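Local coordinates for protein flagellin B1 (Methanocaldococcus jannaschii DSM 2661, PDB 5YA6) that probably serves as a filament-forming subunit of the archaellum, the archaeal swimming organelle, and binds a calcium ion in its globular beta domain, at residues A50-I55 and H61-S66; G27-L32 and A158-T163. All blocks are in the same frame, centred on the assembly; numbering follows the deposited sequence.

Interaction 1 of 2, residues A50-I55 and H61-S66; sequences AKLFLI and HVLNYS
This is the pairing of the two arms of a beta hairpin, L52, F53 and L54 set against L63, V62 and H61, inside the mixed sheet of the flagellin domain. The short strand axes run antiparallel at 155°. Evidence for the register comes from two hydrogen-bonded pairs that bracket the non-hydrogen-bonded pair F53-V62. In the first, L52 N reaches L63 O at 3.0 Å with an almost straight N-H...O angle of 179°, and L63 N returns a bond to L52 O. In the second, L54 N bonds to H61 O and H61 N to L54 O, the latter more bent at 146°. L52, L54, H61 and L63 point to one face, where the three leucines are buried; there L54 CD1 meets L63 CD1 at 4.1 Å and Y95 and V122 pack against L52 and L63. On the other face F53 lies alongside V62; G58 of the second subunit also packs on F53. V62 CG2, anti to its own carbonyl carbon, sits 3.7 Å from F53 CD1. Beyond L52-L63, away from the turn, the strands splay, and a water bridges the gap, donating to A50 O at 2.8 Å and accepting from Y65 N at 3.0 Å.

Interaction 2 of 2, residues G27-L32 and A158-T163; sequences GGIDKL and AAYTQT
The side chains of I29 and Y160 cross at about a right angle, the isoleucine laying its longer branch over one face of the tyrosine ring. I29 CG1 stands 4.1 Å from the centroid of the Y160 ring and 25° off its normal, which meets the geometry of a CH-pi contact displaced toward the rim. Beyond it, I29 CD1 reaches Y160 CE1 at 3.5 Å, and the same methyl passes the phenol oxygen, with I29 CD1 to Y160 OH at 3.8 Å. The extended branch explains this reach: CG1 is anti to the carbonyl carbon of I29, and chi2 of 175° carries CD1 on along the CE1-CZ side of the ring. On the same side of the ring plane, G28 CA approaches Y160 CE2 obliquely at 3.7 Å. G28 opens strand 28-38 and, with G27, faces D23 in a G1 beta bulge; G27 has a positive phi, which favours glycine. Y160 itself belongs to the loop between strands 150-155 and 164-168, so its ring fastens that loop to the start of strand 28-38. The hydroxyl is anchored by a hydrogen bond to I132 O, while Y22 meets the ring at about 40° between planes. Were Y160 an alanine, a gap would probably open beside I29 and G28, and I132 O would be left without its hydroxyl partner. I29 also touches T156 and L167, and its backbone pairs with I132, the residue whose carbonyl holds the tyrosine hydroxyl.

Both contacts reach the same mixed sheet, yet they use different elements of it and lie with their centres 22 Å apart. Interaction 1 is local, joining the neighbouring strands 51-56 and 59-69 across a short turn; it is partly buried, with three buried leucines on one face and, on the other, buried F53 beside exposed V62. Interaction 2 is buried though small, 133 Å² against 453 Å², and brings together segments 126 residues apart, closing a stretch of chain within which interaction 1 is nested. The chemistry follows: backbone hydrogen bonds define the hairpin, whereas residues 27-32 and 158-163 meet through carbon contacts with a ring. The second subunit touches interaction 1 but not interaction 2.

Interaction 1 of 2, residues A50-I55 and H61-S66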
ATOM      1  N   ALA B  50       8.394  15.559   0.286  1.00 17.51           N
ATOM      2  CA  ALA B  50       7.906  14.237  -0.085  1.00 15.57           C
ATOM      3  C   ALA B  50       7.336  13.559   1.130  1.00 15.65           C
ATOM      4  O   ALA B  50       7.870  13.682   2.257  1.00 15.25           O
ATOM      5  CB  ALA B  50       9.032  13.406  -0.714  1.00 14.70           C
ATOM      6  N   LYS B  51       6.227  12.826   0.963  1.00 14.13           N
ATOM      7  CA  LYS B  51       5.563  12.203   2.046  1.00 15.77           C
ATOM      8  C   LYS B  51       5.644  10.700   1.821  1.00 13.10           C
ATOM      9  O   LYS B  51       5.521  10.243   0.696  1.00 14.13           O
ATOM     10  CB  LYS B  51       4.125  12.649   2.129  1.00 19.18           C
ATOM     11  CG  LYS B  51       4.001  14.126   2.583  1.00 24.20           C
ATOM     12  CD  LYS B  51       2.688  14.791   2.231  1.00 29.91           C
ATOM     13  CE  LYS B  51       2.618  16.223   2.787  1.00 35.05           C
ATOM     14  NZ  LYS B  51       3.806  17.119   2.471  1.00 36.61           N
ATOM     15  N   LEU B  52       5.921  10.004   2.890  1.00 12.02           N
ATOM     16  CA  LEU B  52       5.939   8.583   2.945  1.00 11.46           C
ATOM     17  C   LEU B  52       4.658   8.121   3.652  1.00 11.80           C
ATOM     18  O   LEU B  52       4.462   8.347   4.853  1.00 11.80           O
ATOM     19  CB  LEU B  52       7.181   8.099   3.661  1.00 13.17           C
ATOM     20  CG  LEU B  52       7.316   6.572   3.803  1.00 13.44           C
ATOM     21  CD1 LEU B  52       7.361   5.919   2.407  1.00 14.38           C
ATOM     22  CD2 LEU B  52       8.542   6.215   4.603  1.00 15.22           C
ATOM     23  N   PHE B  53       3.850   7.340   2.928  1.00 12.92           N
ATOM     24  CA  PHE B  53       2.583   6.769   3.445  1.00 14.25           C
ATOM     25  C   PHE B  53       2.792   5.317   3.712  1.00 14.82           C
ATOM     26  O   PHE B  53       3.299   4.635   2.836  1.00 14.00           O
ATOM     27  CB  PHE B  53       1.469   6.993   2.379  1.00 15.13           C
ATOM     28  CG  PHE B  53       1.175   8.450   2.062  1.00 15.49           C
ATOM     29  CD1 PHE B  53       0.203   9.176   2.763  1.00 18.45           C
ATOM     30  CD2 PHE B  53       1.815   9.080   1.053  1.00 16.84           C
ATOM     31  CE1 PHE B  53      -0.019  10.529   2.488  1.00 17.93           C
ATOM     32  CE2 PHE B  53       1.580  10.424   0.750  1.00 20.29           C
ATOM     33  CZ  PHE B  53       0.638  11.147   1.463  1.00 19.17           C
ATOM     34  N   LEU B  54       2.504   4.845   4.902  1.00 14.10           N
ATOM     35  CA  LEU B  54       2.631   3.449   5.236  1.00 16.60           C
ATOM     36  C   LEU B  54       1.390   2.924   5.958  1.00 18.72           C
ATOM     37  O   LEU B  54       1.099   3.384   7.051  1.00 20.70           O
ATOM     38  CB  LEU B  54       3.786   3.252   6.177  1.00 18.36           C
ATOM     39  CG  LEU B  54       5.186   3.557   5.620  1.00 18.65           C
ATOM     40  CD1 LEU B  54       6.223   3.506   6.750  1.00 19.35           C
ATOM     41  CD2 LEU B  54       5.556   2.557   4.549  1.00 19.41           C
ATOM     42  N   ILE B  55       0.781   1.863   5.453  1.00 14.58           N
ATOM     43  CA  ILE B  55      -0.317   1.202   6.137  1.00 14.44           C
ATOM     44  C   ILE B  55       0.173  -0.096   6.788  1.00 13.48           C
ATOM     45  O   ILE B  55       0.837  -0.938   6.175  1.00 13.33           O
ATOM     46  CB  ILE B  55      -1.419   0.816   5.104  1.00 13.30           C
ATOM     47  CG1 ILE B  55      -1.938   2.005   4.322  1.00 13.91           C
ATOM     48  CG2 ILE B  55      -2.584   0.054   5.795  1.00 13.05           C
ATOM     49  CD1 ILE B  55      -2.539   1.689   2.956  1.00 14.63           C
ATOM     50  N   HIS B  61      -0.151   5.793   8.243  1.00 15.38           N
ATOM     51  CA  HIS B  61       0.815   6.755   8.797  1.00 17.50           C
ATOM     52  C   HIS B  61       1.362   7.577   7.701  1.00 17.79           C
ATOM     53  O   HIS B  61       1.630   7.032   6.611  1.00 18.20           O
ATOM     54  CB  HIS B  61       1.949   6.026   9.488  1.00 15.97           C
ATOM     55  CG  HIS B  61       1.496   5.166  10.593  1.00 16.05           C
ATOM     56  ND1 HIS B  61       1.433   5.607  11.890  1.00 18.55           N
ATOM     57  CD2 HIS B  61       1.043   3.897  10.600  1.00 16.29           C
ATOM     58  CE1 HIS B  61       0.983   4.628  12.652  1.00 17.54           C
ATOM     59  NE2 HIS B  61       0.730   3.584  11.887  1.00 18.51           N
ATOM     60  N   VAL B  62       1.614   8.884   7.946  1.00 17.43           N
ATOM     61  CA  VAL B  62       2.236   9.774   6.997  1.00 17.89           C
ATOM     62  C   VAL B  62       3.500  10.312   7.671  1.00 17.11           C
ATOM     63  O   VAL B  62       3.452  10.804   8.812  1.00 18.41           O
ATOM     64  CB  VAL B  62       1.350  10.983   6.597  1.00 21.18           C
ATOM     65  CG1 VAL B  62       1.941  11.752   5.442  1.00 21.85           C
ATOM     66  CG2 VAL B  62      -0.046  10.484   6.220  1.00 24.18           C
ATOM     67  N   LEU B  63       4.636  10.099   7.025  1.00 15.54           N
ATOM     68  CA  LEU B  63       5.932  10.541   7.539  1.00 15.68           C
ATOM     69  C   LEU B  63       6.525  11.580   6.656  1.00 14.27           C
ATOM     70  O   LEU B  63       6.525  11.507   5.407  1.00 13.11           O
ATOM     71  CB  LEU B  63       6.933   9.378   7.631  1.00 16.34           C
ATOM     72  CG  LEU B  63       6.728   8.235   8.584  1.00 20.51           C
ATOM     73  CD1 LEU B  63       5.623   7.336   8.173  1.00 23.84           C
ATOM     74  CD2 LEU B  63       7.981   7.376   8.670  1.00 22.15           C
ATOM     75  N   ASN B  64       7.139  12.573   7.304  1.00 15.55           N
ATOM     76  CA  ASN B  64       7.741  13.692   6.615  1.00 16.90           C
ATOM     77  C   ASN B  64       9.264  13.720   6.676  1.00 15.49           C
ATOM     78  O   ASN B  64       9.858  12.987   7.502  1.00 13.98           O
ATOM     79  CB  ASN B  64       7.186  15.006   7.206  1.00 20.86           C
ATOM     80  CG  ASN B  64       5.680  15.102   6.992  1.00 23.56           C
ATOM     81  OD1 ASN B  64       5.221  15.301   5.871  1.00 28.96           O
ATOM     82  ND2 ASN B  64       4.923  14.918   8.050  1.00 27.33           N
ATOM     83  N   TYR B  65       9.880  14.514   5.816  1.00 15.99           N
ATOM     84  CA  TYR B  65      11.327  14.570   5.661  1.00 16.05           C
ATOM     85  C   TYR B  65      11.952  15.227   6.910  1.00 16.86           C
ATOM     86  O   TYR B  65      11.703  16.396   7.163  1.00 20.47           O
ATOM     87  CB  TYR B  65      11.621  15.347   4.393  1.00 15.74           C
ATOM     88  CG  TYR B  65      13.040  15.566   3.930  1.00 15.19           C
ATOM     89  CD1 TYR B  65      13.901  16.466   4.588  1.00 13.73           C
ATOM     90  CD2 TYR B  65      13.516  14.948   2.805  1.00 14.83           C
ATOM     91  CE1 TYR B  65      15.165  16.674   4.132  1.00 13.63           C
ATOM     92  CE2 TYR B  65      14.773  15.207   2.291  1.00 14.56           C
ATOM     93  CZ  TYR B  65      15.632  16.084   2.968  1.00 14.04           C
ATOM     94  OH  TYR B  65      16.845  16.328   2.417  1.00 15.89           O
ATOM     95  N   SER B  66      12.817  14.505   7.610  1.00 14.84           N
ATOM     96  CA  SER B  66      13.509  15.117   8.764  1.00 15.91           C
ATOM     97  C   SER B  66      14.785  15.771   8.351  1.00 16.33           C
ATOM     98  O   SER B  66      14.985  16.985   8.615  1.00 20.24           O
ATOM     99  CB  SER B  66      13.815  14.041   9.798  1.00 17.74           C
ATOM    100  OG  SER B  66      14.456  14.637  10.915  1.00 21.30           O
TER
HETATM  101  O   HOH W   1       8.359  15.996   3.765  1.00 28.27           O

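Interaction 2 of 2, residues G27-L32 and A158-T163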
ATOM      1  N   GLY B  27      11.349  -8.533  19.450  1.00 16.31           N
ATOM      2  CA  GLY B  27      10.486  -9.579  18.862  1.00 17.46           C
ATOM      3  C   GLY B  27      10.063  -9.338  17.432  1.00 16.04           C
ATOM      4  O   GLY B  27       8.978  -9.812  17.019  1.00 19.78           O
ATOM      5  N   GLY B  28      10.850  -8.553  16.717  1.00 14.95           N
ATOM      6  CA  GLY B  28      10.446  -8.129  15.386  1.00 14.27           C
ATOM      7  C   GLY B  28      11.334  -7.151  14.681  1.00 13.53           C
ATOM      8  O   GLY B  28      12.417  -6.782  15.175  1.00 13.86           O
ATOM      9  N   ILE B  29      10.832  -6.670  13.540  1.00 11.90           N
ATOM     10  CA  ILE B  29      11.541  -5.668  12.791  1.00 12.46           C
ATOM     11  C   ILE B  29      11.312  -4.263  13.367  1.00 12.61           C
ATOM     12  O   ILE B  29      10.161  -3.798  13.407  1.00 11.71           O
ATOM     13  CB  ILE B  29      11.213  -5.775  11.282  1.00 13.84           C
ATOM     14  CG1 ILE B  29      11.825  -7.101  10.782  1.00 15.55           C
ATOM     15  CG2 ILE B  29      11.676  -4.538  10.508  1.00 13.44           C
ATOM     16  CD1 ILE B  29      11.483  -7.403   9.376  1.00 17.27           C
ATOM     17  N   ASP B  30      12.374  -3.636  13.854  1.00 12.01           N
ATOM     18  CA  ASP B  30      12.213  -2.343  14.497  1.00 12.63           C
ATOM     19  C   ASP B  30      12.546  -1.178  13.569  1.00 12.73           C
ATOM     20  O   ASP B  30      12.204  -0.064  13.866  1.00 13.06           O
ATOM     21  CB  ASP B  30      13.043  -2.273  15.787  1.00 13.57           C
ATOM     22  CG  ASP B  30      14.536  -2.339  15.517  1.00 14.35           C
ATOM     23  OD1 ASP B  30      14.941  -3.285  14.864  1.00 15.86           O
ATOM     24  OD2 ASP B  30      15.318  -1.438  15.926  1.00 15.98           O
ATOM     25  N   LYS B  31      13.266  -1.426  12.472  1.00 12.67           N
ATOM     26  CA  LYS B  31      13.704  -0.395  11.579  1.00 11.79           C
ATOM     27  C   LYS B  31      13.614  -0.872  10.136  1.00 11.84           C
ATOM     28  O   LYS B  31      13.806  -2.123   9.855  1.00 12.45           O
ATOM     29  CB  LYS B  31      15.138   0.052  11.855  1.00 13.48           C
ATOM     30  CG  LYS B  31      15.388   0.788  13.160  1.00 15.52           C
ATOM     31  CD  LYS B  31      16.888   1.080  13.274  1.00 18.43           C
ATOM     32  CE  LYS B  31      17.129   2.105  14.309  1.00 23.77           C
ATOM     33  NZ  LYS B  31      18.606   2.357  14.454  1.00 27.45           N
ATOM     34  N   LEU B  32      13.297   0.067   9.242  1.00 11.61           N
ATOM     35  CA  LEU B  32      13.165  -0.197   7.776  1.00 11.37           C
ATOM     36  C   LEU B  32      14.134   0.708   7.042  1.00 13.24           C
ATOM     37  O   LEU B  32      14.340   1.855   7.430  1.00 13.48           O
ATOM     38  CB  LEU B  32      11.753   0.052   7.232  1.00 12.20           C
ATOM     39  CG  LEU B  32      10.653  -0.796   7.850  1.00 13.40           C
ATOM     40  CD1 LEU B  32       9.313  -0.265   7.461  1.00 14.59           C
ATOM     41  CD2 LEU B  32      10.819  -2.259   7.455  1.00 12.64           C
ATOM     42  N   ALA B 158       7.862 -15.370   7.747  1.00 13.04           N
ATOM     43  CA  ALA B 158       7.300 -16.073   8.870  1.00 14.76           C
ATOM     44  C   ALA B 158       8.342 -16.429   9.967  1.00 14.53           C
ATOM     45  O   ALA B 158       7.971 -16.848  11.045  1.00 15.64           O
ATOM     46  CB  ALA B 158       6.615 -17.347   8.341  1.00 14.73           C
ATOM     47  N   ALA B 159       9.613 -16.251   9.647  1.00 14.76           N
ATOM     48  CA  ALA B 159      10.710 -16.395  10.639  1.00 15.48           C
ATOM     49  C   ALA B 159      11.773 -15.370  10.358  1.00 15.04           C
ATOM     50  O   ALA B 159      12.171 -15.105   9.171  1.00 15.45           O
ATOM     51  CB  ALA B 159      11.289 -17.792  10.591  1.00 15.39           C
ATOM     52  N   TYR B 160      12.238 -14.745  11.456  1.00 13.94           N
ATOM     53  CA  TYR B 160      13.355 -13.852  11.360  1.00 15.45           C
ATOM     54  C   TYR B 160      14.622 -14.600  11.796  1.00 18.63           C
ATOM     55  O   TYR B 160      14.710 -14.965  12.993  1.00 17.75           O
ATOM     56  CB  TYR B 160      13.151 -12.629  12.243  1.00 14.95           C
ATOM     57  CG  TYR B 160      11.913 -11.758  11.892  1.00 13.60           C
ATOM     58  CD1 TYR B 160      11.611 -11.447  10.583  1.00 14.85           C
ATOM     59  CD2 TYR B 160      11.085 -11.298  12.856  1.00 13.53           C
ATOM     60  CE1 TYR B 160      10.524 -10.641  10.270  1.00 14.89           C
ATOM     61  CE2 TYR B 160       9.969 -10.505  12.563  1.00 13.13           C
ATOM     62  CZ  TYR B 160       9.690 -10.192  11.267  1.00 13.72           C
ATOM     63  OH  TYR B 160       8.654  -9.373  10.907  1.00 14.87           O
ATOM     64  N   THR B 161      15.519 -14.830  10.834  1.00 22.76           N
ATOM     65  CA  THR B 161      16.711 -15.693  10.988  1.00 25.19           C
ATOM     66  C   THR B 161      18.040 -14.985  11.087  1.00 27.37           C
ATOM     67  O   THR B 161      19.041 -15.664  11.406  1.00 28.65           O
ATOM     68  CB  THR B 161      16.840 -16.634   9.779  1.00 27.60           C
ATOM     69  OG1 THR B 161      17.211 -15.865   8.630  1.00 29.84           O
ATOM     70  CG2 THR B 161      15.551 -17.308   9.506  1.00 29.08           C
ATOM     71  N   GLN B 162      18.102 -13.685  10.772  1.00 24.92           N
ATOM     72  CA  GLN B 162      19.295 -12.873  10.923  1.00 25.20           C
ATOM     73  C   GLN B 162      18.907 -11.458  11.191  1.00 21.29           C
ATOM     74  O   GLN B 162      17.688 -11.102  11.153  1.00 19.54           O
ATOM     75  CB  GLN B 162      20.175 -12.986   9.667  1.00 27.27           C
ATOM     76  CG  GLN B 162      19.539 -12.427   8.414  1.00 33.17           C
ATOM     77  CD  GLN B 162      19.703 -13.292   7.178  1.00 41.73           C
ATOM     78  OE1 GLN B 162      19.533 -14.530   7.218  1.00 46.84           O
ATOM     79  NE2 GLN B 162      20.000 -12.639   6.052  1.00 40.57           N
ATOM     80  N   THR B 163      19.893 -10.621  11.432  1.00 19.70           N
ATOM     81  CA  THR B 163      19.641  -9.260  11.844  1.00 19.62           C
ATOM     82  C   THR B 163      19.188  -8.346  10.674  1.00 19.18           C
ATOM     83  O   THR B 163      18.379  -7.419  10.903  1.00 18.14           O
ATOM     84  CB  THR B 163      20.887  -8.641  12.527  1.00 22.99           C
ATOM     85  OG1 THR B 163      21.337  -9.535  13.548  1.00 29.35           O
ATOM     86  CG2 THR B 163      20.560  -7.429  13.214  1.00 23.67           C
TER